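Local coordinates for uncharacterized protein (Magnetospirillum magneticum, PDB 3BHW) that is probably part of a type 1 BREX system, which protects bacteria against double-stranded DNA phage by blocking phage DNA replication, at residues R110-F113 with R114-R117; K123-D126 with Q127-Q131; G102-L105 with D106-R110; N188-Q191 with Y192-R195. All coordinates share one frame; numbering follows the deposited sequence.

Interaction 1 of 4, residues R110-F113 with R114-R117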
loop_
_atom_site.group_PDB
_atom_site.type_symbol
_atom_site.label_atom_id
_atom_site.label_comp_id
_atom_site.label_asym_id
_atom_site.label_seq_id
_atom_site.Cartn_x
_atom_site.Cartn_y
_atom_site.Cartn_z
ATOM N N ARG A 110 8.954 4.848 -11.571
ATOM C CA ARG A 110 9.631 6.142 -11.668
ATOM C C ARG A 110 10.231 6.346 -13.072
ATOM O O ARG A 110 10.049 7.371 -13.647
ATOM C CB ARG A 110 10.760 6.201 -10.640
ATOM C CG ARG A 110 11.536 7.518 -10.655
ATOM C CD ARG A 110 12.847 7.383 -9.904
ATOM N NE ARG A 110 12.642 6.857 -8.557
ATOM C CZ ARG A 110 12.100 7.559 -7.573
ATOM N NH1 ARG A 110 11.740 8.825 -7.780
ATOM N NH2 ARG A 110 11.918 7.003 -6.391
ATOM N N ASP A 111 10.945 5.358 -13.623
ATOM C CA ASP A 111 11.619 5.556 -14.909
ATOM C C ASP A 111 10.655 5.637 -16.084
ATOM O O ASP A 111 10.966 6.241 -17.105
ATOM C CB ASP A 111 12.675 4.472 -15.168
ATOM C CG ASP A 111 13.923 5.032 -15.876
ATOM O OD1 ASP A 111 14.383 6.124 -15.506
ATOM O OD2 ASP A 111 14.435 4.397 -16.790
ATOM N N GLN A 112 9.485 5.033 -15.961
ATOM C CA GLN A 112 8.461 5.147 -17.012
ATOM C C GLN A 112 8.026 6.588 -17.209
ATOM O O GLN A 112 7.677 6.958 -18.303
ATOM C CB GLN A 112 7.212 4.295 -16.716
ATOM C CG GLN A 112 7.424 2.822 -16.886
ATOM C CD GLN A 112 7.891 2.461 -18.299
ATOM O OE1 GLN A 112 9.101 2.453 -18.583
ATOM N NE2 GLN A 112 6.951 2.209 -19.185
ATOM N N PHE A 113 7.992 7.373 -16.144
ATOM C CA PHE A 113 7.568 8.774 -16.232
ATOM C C PHE A 113 8.587 9.594 -17.026
ATOM O O PHE A 113 8.450 10.821 -17.177
ATOM C CB PHE A 113 7.324 9.367 -14.844
ATOM C CG PHE A 113 5.938 9.091 -14.295
ATOM C CD1 PHE A 113 4.872 9.870 -14.698
ATOM C CD2 PHE A 113 5.702 8.045 -13.401
ATOM C CE1 PHE A 113 3.605 9.660 -14.247
ATOM C CE2 PHE A 113 4.424 7.830 -12.911
ATOM C CZ PHE A 113 3.362 8.635 -13.337
ATOM N N ARG A 114 9.623 8.925 -17.526
ATOM C CA ARG A 114 10.473 9.609 -18.458
ATOM C C ARG A 114 9.957 9.545 -19.893
ATOM O O ARG A 114 10.287 10.388 -20.692
ATOM C CB ARG A 114 11.897 9.171 -18.361
ATOM C CG ARG A 114 12.754 10.346 -18.612
ATOM C CD ARG A 114 14.153 9.953 -18.418
ATOM N NE ARG A 114 14.967 10.726 -19.315
ATOM C CZ ARG A 114 16.270 10.570 -19.419
ATOM N NH1 ARG A 114 16.958 11.312 -20.247
ATOM N NH2 ARG A 114 16.889 9.604 -18.719
ATOM N N MET A 115 9.181 8.524 -20.222
ATOM C CA MET A 115 8.579 8.464 -21.566
ATOM C C MET A 115 7.691 9.667 -21.831
ATOM O O MET A 115 7.294 10.404 -20.902
ATOM C CB MET A 115 7.651 7.247 -21.676
ATOM C CG MET A 115 8.231 5.876 -21.857
ATOM S SD MET A 115 6.836 4.815 -21.406
ATOM C CE MET A 115 5.928 4.691 -22.905
ATOM N N PHE A 116 7.363 9.867 -23.100
ATOM C CA PHE A 116 6.228 10.686 -23.508
ATOM C C PHE A 116 4.996 9.795 -23.410
ATOM O O PHE A 116 5.023 8.701 -23.968
ATOM C CB PHE A 116 6.435 11.142 -24.954
ATOM C CG PHE A 116 5.216 11.780 -25.588
ATOM C CD1 PHE A 116 4.709 12.987 -25.118
ATOM C CD2 PHE A 116 4.604 11.181 -26.686
ATOM C CE1 PHE A 116 3.600 13.579 -25.717
ATOM C CE2 PHE A 116 3.502 11.765 -27.293
ATOM C CZ PHE A 116 2.995 12.967 -26.806
ATOM N N ARG A 117 3.939 10.256 -22.757
ATOM C CA ARG A 117 2.774 9.412 -22.483
ATOM C C ARG A 117 3.249 8.137 -21.806
ATOM O O ARG A 117 3.239 7.076 -22.422
ATOM C CB ARG A 117 2.027 9.049 -23.766
ATOM C CG ARG A 117 1.735 10.233 -24.658
ATOM C CD ARG A 117 0.288 10.568 -24.699
ATOM N NE ARG A 117 0.110 11.371 -25.894
ATOM C CZ ARG A 117 -0.949 12.110 -26.185
ATOM N NH1 ARG A 117 -0.951 12.805 -27.309
ATOM N NH2 ARG A 117 -1.987 12.159 -25.366
HETATM O O HOH W 1 16.263 7.443 -17.132
#
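Gln-112 and Met-115 meet across a type I beta turn that runs from Gln-112 to Met-115. The N-H of Met-115 bonds to Gln-112 O at 2.9 Å. The two side chains lie alongside each other and point the same way, and Gln-112 NE2 comes to 3.4 Å from Met-115 SD. That amide nitrogen is also hydrogen-bonded to Asp-119 O, which ties the helix end to the loop ahead. Gln-112 is bent at its second torsion (chi2 -58°), which folds the amide over toward the sulfur.

On another side of the turn, one water joins two opposite charges. It donates to Asp-111 OD1 at 2.8 Å and accepts from Arg-114 NH2 at 2.8 Å, at the edge of the guanidinium and in its plane. The charged atoms themselves stay 5.4 Å apart, from Asp-111 OD1 to Arg-114 NH2, so the pair is water-mediated.

The contact lies at the protein surface. It is the exit from helix 99-112 into the loop that leads to helix 122-135. The side chains of Gln-112 and Phe-113 touch Leu-172 of another loop.

Interaction 2 of 4, residues K123-D126 with Q127-Q131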
loop_
_atom_site.group_PDB
_atom_site.type_symbol
_atom_site.label_atom_id
_atom_site.label_comp_id
_atom_site.label_asym_id
_atom_site.label_seq_id
_atom_site.Cartn_x
_atom_site.Cartn_y
_atom_site.Cartn_z
ATOM N N LYS A 123 3.371 -6.561 -18.969
ATOM C CA LYS A 123 4.700 -7.166 -19.210
ATOM C C LYS A 123 5.788 -6.552 -18.307
ATOM O O LYS A 123 6.772 -7.218 -17.989
ATOM C CB LYS A 123 5.153 -7.041 -20.668
ATOM C CG LYS A 123 5.040 -5.622 -21.240
ATOM C CD LYS A 123 6.293 -5.145 -21.959
ATOM C CE LYS A 123 6.154 -5.303 -23.474
ATOM N NZ LYS A 123 6.720 -6.580 -23.973
ATOM N N MET A 124 5.600 -5.289 -17.914
ATOM C CA MET A 124 6.557 -4.566 -17.047
ATOM C C MET A 124 6.540 -5.118 -15.633
ATOM O O MET A 124 7.572 -5.170 -14.974
ATOM C CB MET A 124 6.250 -3.061 -17.052
ATOM C CG MET A 124 6.233 -2.520 -18.452
ATOM S SD MET A 124 6.997 -0.918 -18.467
ATOM C CE MET A 124 8.754 -1.352 -18.483
ATOM N N TRP A 125 5.352 -5.504 -15.172
ATOM C CA TRP A 125 5.240 -6.177 -13.888
ATOM C C TRP A 125 5.870 -7.561 -13.959
ATOM O O TRP A 125 6.630 -7.910 -13.099
ATOM C CB TRP A 125 3.797 -6.269 -13.418
ATOM C CG TRP A 125 3.646 -7.123 -12.230
ATOM C CD1 TRP A 125 3.232 -8.414 -12.226
ATOM C CD2 TRP A 125 3.957 -6.798 -10.860
ATOM N NE1 TRP A 125 3.242 -8.919 -10.946
ATOM C CE2 TRP A 125 3.666 -7.943 -10.087
ATOM C CE3 TRP A 125 4.417 -5.652 -10.207
ATOM C CZ2 TRP A 125 3.844 -7.980 -8.719
ATOM C CZ3 TRP A 125 4.574 -5.702 -8.810
ATOM C CH2 TRP A 125 4.287 -6.862 -8.095
ATOM N N ASP A 126 5.544 -8.298 -15.022
ATOM C CA ASP A 126 6.088 -9.612 -15.284
ATOM C C ASP A 126 7.609 -9.624 -15.238
ATOM O O ASP A 126 8.207 -10.458 -14.567
ATOM C CB ASP A 126 5.633 -10.046 -16.677
ATOM C CG ASP A 126 4.348 -10.835 -16.650
ATOM O OD1 ASP A 126 3.552 -10.701 -15.694
ATOM O OD2 ASP A 126 4.130 -11.599 -17.617
ATOM N N GLN A 127 8.224 -8.692 -15.960
ATOM C CA GLN A 127 9.659 -8.632 -16.109
ATOM C C GLN A 127 10.324 -8.159 -14.795
ATOM O O GLN A 127 11.422 -8.584 -14.441
ATOM C CB GLN A 127 10.023 -7.761 -17.319
ATOM C CG GLN A 127 9.456 -8.321 -18.625
ATOM C CD GLN A 127 9.393 -7.309 -19.773
ATOM O OE1 GLN A 127 8.609 -7.481 -20.737
ATOM N NE2 GLN A 127 10.259 -6.295 -19.722
ATOM N N TYR A 128 9.615 -7.342 -14.050
ATOM C CA TYR A 128 10.054 -6.909 -12.703
ATOM C C TYR A 128 10.133 -8.111 -11.773
ATOM O O TYR A 128 11.103 -8.262 -11.045
ATOM C CB TYR A 128 9.104 -5.802 -12.168
ATOM C CG TYR A 128 9.235 -5.509 -10.679
ATOM C CD1 TYR A 128 10.319 -4.777 -10.175
ATOM C CD2 TYR A 128 8.268 -5.970 -9.789
ATOM C CE1 TYR A 128 10.428 -4.496 -8.809
ATOM C CE2 TYR A 128 8.380 -5.733 -8.419
ATOM C CZ TYR A 128 9.445 -5.000 -7.930
ATOM O OH TYR A 128 9.596 -4.754 -6.578
ATOM N N LEU A 129 9.078 -8.911 -11.761
ATOM C CA LEU A 129 9.140 -10.151 -11.001
ATOM C C LEU A 129 10.302 -11.033 -11.407
ATOM O O LEU A 129 10.979 -11.556 -10.547
ATOM C CB LEU A 129 7.833 -10.903 -11.083
ATOM C CG LEU A 129 6.749 -10.300 -10.202
ATOM C CD1 LEU A 129 5.568 -11.248 -10.192
ATOM C CD2 LEU A 129 7.264 -10.096 -8.794
ATOM N N GLU A 130 10.533 -11.211 -12.707
ATOM C CA GLU A 130 11.742 -11.922 -13.190
ATOM C C GLU A 130 13.041 -11.396 -12.535
ATOM O O GLU A 130 13.859 -12.175 -12.020
ATOM C CB GLU A 130 11.836 -11.850 -14.724
ATOM C CG GLU A 130 10.965 -12.892 -15.421
ATOM C CD GLU A 130 11.088 -12.879 -16.945
ATOM O OE1 GLU A 130 10.870 -11.804 -17.573
ATOM O OE2 GLU A 130 11.349 -13.971 -17.520
ATOM N N GLN A 131 13.208 -10.071 -12.530
ATOM C CA GLN A 131 14.319 -9.411 -11.871
ATOM C C GLN A 131 14.351 -9.637 -10.354
ATOM O O GLN A 131 15.413 -9.834 -9.784
ATOM C CB GLN A 131 14.224 -7.907 -12.123
ATOM C CG GLN A 131 15.538 -7.229 -12.439
ATOM C CD GLN A 131 15.903 -7.302 -13.914
ATOM O OE1 GLN A 131 16.299 -8.355 -14.434
ATOM N NE2 GLN A 131 15.780 -6.180 -14.593
#
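This is a stretch of regular alpha helix, within helix 122-135, where Trp-125 packs against Tyr-128 and Leu-129, three and four residues on. Four successive i to i+4 backbone bonds hold the two turns. The straightest is Leu-129 N to Trp-125 O at 3.0 Å, with an N-H...O angle of 171°.

Leu-129 sets its CG against one face of the Trp-125 indole, toward the rim. The contact is an off-centre CH-pi interaction, with Leu-129 CG 4.2 Å from the centroid of the five-membered ring. The CD1 branch reaches further along the pyrrole side, 3.4 Å from Trp-125 NE1. Tyr-128 meets the other end of the indole. Its CE2 is 3.8 Å from Trp-125 CZ3, and the ring planes make 42°. Both rings leave their backbones with CG anti to N (chi1 171° in Trp-125), which brings the six-membered ring of the indole and the phenol together.

Beyond this helix, Trp-125 meets Phe-104 edge-to-face and touches Leu-150, Ala-151, Val-154 and Tyr-155 of helix 145-161. The Tyr-128 hydroxyl is hydrogen-bonded to Leu-100 O. The indole thus joins three helices.

On the exposed side, Lys-123 and Gln-127 run side by side. Gln-127 OE1 rests against the aliphatic part of the lysine, 3.5 Å from Lys-123 CB and 3.5 Å from Lys-123 CD.

Interaction 3 of 4, residues G102-L105 with D106-R110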
loop_
_atom_site.group_PDB
_atom_site.type_symbol
_atom_site.label_atom_id
_atom_site.label_comp_id
_atom_site.label_asym_id
_atom_site.label_seq_id
_atom_site.Cartn_x
_atom_site.Cartn_y
_atom_site.Cartn_z
ATOM N N GLY A 102 7.099 -1.141 -3.032
ATOM C CA GLY A 102 7.992 0.022 -3.059
ATOM C C GLY A 102 9.016 -0.019 -4.199
ATOM O O GLY A 102 9.185 0.990 -4.911
ATOM N N ASP A 103 9.671 -1.177 -4.378
ATOM C CA ASP A 103 10.678 -1.362 -5.422
ATOM C C ASP A 103 10.036 -1.293 -6.821
ATOM O O ASP A 103 10.671 -0.826 -7.761
ATOM C CB ASP A 103 11.500 -2.672 -5.253
ATOM C CG ASP A 103 12.610 -2.544 -4.231
ATOM O OD1 ASP A 103 12.681 -1.501 -3.543
ATOM O OD2 ASP A 103 13.426 -3.505 -4.134
ATOM N N PHE A 104 8.781 -1.740 -6.949
ATOM C CA PHE A 104 8.080 -1.559 -8.231
ATOM C C PHE A 104 8.035 -0.058 -8.609
ATOM O O PHE A 104 8.357 0.328 -9.752
ATOM C CB PHE A 104 6.675 -2.182 -8.194
ATOM C CG PHE A 104 6.039 -2.321 -9.562
ATOM C CD1 PHE A 104 6.770 -2.785 -10.639
ATOM C CD2 PHE A 104 4.713 -1.911 -9.767
ATOM C CE1 PHE A 104 6.173 -2.924 -11.918
ATOM C CE2 PHE A 104 4.109 -2.011 -11.044
ATOM C CZ PHE A 104 4.853 -2.530 -12.124
ATOM N N LEU A 105 7.692 0.767 -7.632
ATOM C CA LEU A 105 7.530 2.186 -7.782
ATOM C C LEU A 105 8.897 2.774 -8.065
ATOM O O LEU A 105 9.051 3.411 -9.093
ATOM C CB LEU A 105 6.949 2.750 -6.501
ATOM C CG LEU A 105 5.496 2.328 -6.347
ATOM C CD1 LEU A 105 5.031 2.444 -4.867
ATOM C CD2 LEU A 105 4.637 3.150 -7.288
ATOM N N ASP A 106 9.883 2.451 -7.214
ATOM C CA ASP A 106 11.209 3.006 -7.263
ATOM C C ASP A 106 11.986 2.677 -8.524
ATOM O O ASP A 106 12.646 3.527 -9.061
ATOM C CB ASP A 106 12.001 2.427 -6.064
ATOM C CG ASP A 106 13.333 3.181 -5.784
ATOM O OD1 ASP A 106 13.442 4.382 -6.075
ATOM O OD2 ASP A 106 14.231 2.603 -5.202
ATOM N N LEU A 107 11.974 1.406 -8.921
ATOM C CA LEU A 107 12.855 0.933 -9.994
ATOM C C LEU A 107 12.182 0.808 -11.346
ATOM O O LEU A 107 12.898 0.628 -12.314
ATOM C CB LEU A 107 13.406 -0.423 -9.632
ATOM C CG LEU A 107 14.001 -0.434 -8.219
ATOM C CD1 LEU A 107 14.435 -1.818 -7.933
ATOM C CD2 LEU A 107 15.158 0.495 -8.009
ATOM N N VAL A 108 10.843 0.853 -11.409
ATOM C CA VAL A 108 10.116 0.707 -12.693
ATOM C C VAL A 108 9.193 1.896 -12.976
ATOM O O VAL A 108 9.320 2.611 -13.994
ATOM C CB VAL A 108 9.305 -0.649 -12.752
ATOM C CG1 VAL A 108 8.723 -0.865 -14.144
ATOM C CG2 VAL A 108 10.170 -1.859 -12.345
ATOM N N VAL A 109 8.231 2.111 -12.099
ATOM C CA VAL A 109 7.296 3.227 -12.341
ATOM C C VAL A 109 8.017 4.566 -12.467
ATOM O O VAL A 109 7.732 5.319 -13.408
ATOM C CB VAL A 109 6.156 3.259 -11.302
ATOM C CG1 VAL A 109 5.139 4.349 -11.635
ATOM C CG2 VAL A 109 5.568 1.875 -11.176
ATOM N N ARG A 110 8.954 4.848 -11.571
ATOM C CA ARG A 110 9.631 6.142 -11.668
ATOM C C ARG A 110 10.231 6.346 -13.072
ATOM O O ARG A 110 10.049 7.371 -13.647
ATOM C CB ARG A 110 10.760 6.201 -10.640
ATOM C CG ARG A 110 11.536 7.518 -10.655
ATOM C CD ARG A 110 12.847 7.383 -9.904
ATOM N NE ARG A 110 12.642 6.857 -8.557
ATOM C CZ ARG A 110 12.100 7.559 -7.573
ATOM N NH1 ARG A 110 11.740 8.825 -7.780
ATOM N NH2 ARG A 110 11.918 7.003 -6.391
HETATM O O HOH W 2 14.556 0.366 -3.661
#
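Phe-104 has its CG trans to the backbone N (chi1 -166°), which carries the ring along the helix to Val-108 and Val-109. Val-109 directs its CG2 branch, the one beside its own backbone N, over one face of that ring. This methyl is 4.1 Å from Phe-104 CD2, offset toward the rim, and the two side chains cross at about a right angle. In one of the two conformers of Val-108, its CG2 approaches the same ring obliquely, 3.9 Å from Phe-104 CD1. Leu-105 lies alongside Val-109.

The backbone widens here into a pi-type turn at 106-109. Phe-104 O therefore accepts two N-H groups, from Val-108 and from Val-109, each at 3.0 Å. The Val-109 bond lies in the carbonyl plane, while Val-108 N comes from above it. Arg-110 N then bonds to Leu-105 O at 2.9 Å, also five residues back.

Polar groups gather on a different side. One water donates to both Asp-103 OD1 (2.6 Å) and Asp-106 OD2 (2.7 Å). Arg-110 NH2 makes a salt bridge with Asp-106 OD1, meeting its anti side in the guanidinium plane. It also lies very close to Arg-195 O, a probable hydrogen bond whose length is doubtful. Asp-103 has further partners in Arg-7, Tyr-8 and Tyr-192.

The two carboxylates are near enough for their charges to oppose each other. The shared water, together with Arg-7 on Asp-103 and with Arg-110 and Arg-195 on Asp-106, probably offsets this and would favour both being ionised.

Interaction 4 of 4, residues N188-Q191 with Y192-R195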
loop_
_atom_site.group_PDB
_atom_site.type_symbol
_atom_site.label_atom_id
_atom_site.label_comp_id
_atom_site.label_asym_id
_atom_site.label_seq_id
_atom_site.Cartn_x
_atom_site.Cartn_y
_atom_site.Cartn_z
ATOM N N ASN A 188 8.858 11.732 10.356
ATOM C CA ASN A 188 9.116 10.388 10.837
ATOM C C ASN A 188 10.241 9.682 10.111
ATOM O O ASN A 188 10.417 8.460 10.278
ATOM C CB ASN A 188 7.832 9.590 10.868
ATOM C CG ASN A 188 6.927 10.058 11.963
ATOM O OD1 ASN A 188 7.055 9.627 13.122
ATOM N ND2 ASN A 188 6.029 10.956 11.634
ATOM N N ASN A 189 11.018 10.428 9.329
ATOM C CA ASN A 189 12.284 9.883 8.816
ATOM C C ASN A 189 12.079 8.729 7.833
ATOM O O ASN A 189 12.877 7.780 7.758
ATOM C CB ASN A 189 13.148 9.419 9.975
ATOM C CG ASN A 189 13.276 10.467 11.034
ATOM O OD1 ASN A 189 13.802 11.526 10.769
ATOM N ND2 ASN A 189 12.740 10.208 12.223
ATOM N N GLU A 190 10.953 8.777 7.135
ATOM C CA GLU A 190 10.598 7.661 6.309
ATOM C C GLU A 190 11.218 7.758 4.931
ATOM O O GLU A 190 10.526 7.850 3.922
ATOM C CB GLU A 190 9.092 7.470 6.232
ATOM C CG GLU A 190 8.375 7.262 7.553
ATOM C CD GLU A 190 8.577 5.891 8.148
ATOM O OE1 GLU A 190 9.313 5.067 7.549
ATOM O OE2 GLU A 190 7.955 5.621 9.212
ATOM N N GLN A 191 12.550 7.690 4.904
ATOM C CA GLN A 191 13.329 7.807 3.682
ATOM C C GLN A 191 12.807 6.926 2.563
ATOM O O GLN A 191 12.633 7.374 1.410
ATOM C CB GLN A 191 14.837 7.512 3.874
ATOM C CG GLN A 191 15.453 7.989 5.237
ATOM C CD GLN A 191 15.263 9.445 5.596
ATOM O OE1 GLN A 191 15.187 10.336 4.720
ATOM N NE2 GLN A 191 15.259 9.732 6.908
ATOM N N TYR A 192 12.560 5.671 2.900
ATOM C CA TYR A 192 12.247 4.716 1.844
ATOM C C TYR A 192 10.887 5.003 1.290
ATOM O O TYR A 192 10.725 5.031 0.061
ATOM C CB TYR A 192 12.326 3.279 2.360
ATOM C CG TYR A 192 11.943 2.197 1.347
ATOM C CD1 TYR A 192 12.864 1.811 0.378
ATOM C CD2 TYR A 192 10.689 1.541 1.404
ATOM C CE1 TYR A 192 12.546 0.782 -0.568
ATOM C CE2 TYR A 192 10.345 0.556 0.453
ATOM C CZ TYR A 192 11.285 0.188 -0.522
ATOM O OH TYR A 192 10.936 -0.809 -1.439
ATOM N N VAL A 193 9.891 5.194 2.169
ATOM C CA VAL A 193 8.529 5.543 1.658
ATOM C C VAL A 193 8.554 6.840 0.815
ATOM O O VAL A 193 7.991 6.893 -0.288
ATOM C CB VAL A 193 7.530 5.554 2.781
ATOM C CG1 VAL A 193 6.163 5.945 2.262
ATOM C CG2 VAL A 193 7.569 4.174 3.515
ATOM N N ILE A 194 9.301 7.817 1.299
ATOM C CA ILE A 194 9.415 9.085 0.599
ATOM C C ILE A 194 9.861 8.895 -0.837
ATOM O O ILE A 194 9.262 9.460 -1.750
ATOM C CB ILE A 194 10.280 10.083 1.354
ATOM C CG1 ILE A 194 9.559 10.504 2.662
ATOM C CG2 ILE A 194 10.671 11.295 0.455
ATOM C CD1 ILE A 194 10.381 11.288 3.692
ATOM N N ARG A 195 10.937 8.134 -1.008
ATOM C CA ARG A 195 11.527 7.873 -2.320
ATOM C C ARG A 195 10.568 7.166 -3.277
ATOM O O ARG A 195 10.578 7.425 -4.493
ATOM C CB ARG A 195 12.797 7.023 -2.135
ATOM C CG ARG A 195 13.703 7.009 -3.286
ATOM C CD ARG A 195 14.597 5.700 -3.235
ATOM N NE ARG A 195 15.538 5.654 -4.344
ATOM C CZ ARG A 195 16.575 6.472 -4.445
ATOM N NH1 ARG A 195 16.780 7.377 -3.492
ATOM N NH2 ARG A 195 17.418 6.374 -5.478
HETATM O O HOH W 3 10.535 4.544 5.112
#
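Glu-190 is the N-cap of helix 191-197, and its backbone O takes the N-H of Ile-194 at 2.9 Å. One residue on, Arg-195 N bonds to Gln-191 O at 3.0 Å. The chain arrives here straight from helix 179-187. That helix ends in a Schellman motif with Asn-189, at positive phi (67°), as the C-prime residue. Glu-190 follows as the centre of an inverse gamma turn. One helix ends and the next begins within a few residues.

Ile-194 packs directly on the capping carbonyl. Its CG1 is 3.1 Å and its CD1 3.4 Å from Glu-190 O. The first torsion puts CG1 anti to the carbonyl carbon (chi1 -68°), and this folds the longer branch back over the start of the helix. The Glu-190 side chain bends at its second torsion and reaches the first turn through water. The water donates to Glu-190 OE1 at 2.8 Å and accepts from Val-193 N at 3.1 Å. A carboxylate at this end of a helix would be expected to interact well with the helix dipole. Its other oxygen, OE2, forms a salt bridge with Lys-96. Glu-190 and Val-193 also approach through their beta carbons, CB to CB 4.2 Å.

Among its neighbours, the junction rests on two helices. Glu-190, Val-193 and Ile-194 touch Leu-185 of helix 179-187, while Val-193 also meets Ala-92 and Lys-96 of helix 83-97. Tyr-192 and Arg-195 reach helix 99-112 through Asp-103 and Asp-106.

How the interactions relate
Helix 99-112 connects all four contacts. Interaction 3 lies along it, and interaction 1 takes over at its C-terminal end, sharing Arg-110; their centres are about 12 Å apart. Interaction 2 belongs to the next helix in the chain and lies about 11 Å from interaction 3, centre to centre. There Trp-125 CE3 comes to 3.7 Å from Phe-104 CE1, and Tyr-128 CD1, in one conformer of Val-108, to 3.6 Å from Val-108 CG2. Interaction 4 joins from a distant part of the sequence. Tyr-192 OH is 2.8 Å from Asp-103 OD1, a probable hydrogen bond. Interactions 2 and 4 do not touch, with nearest atoms about 7 Å apart.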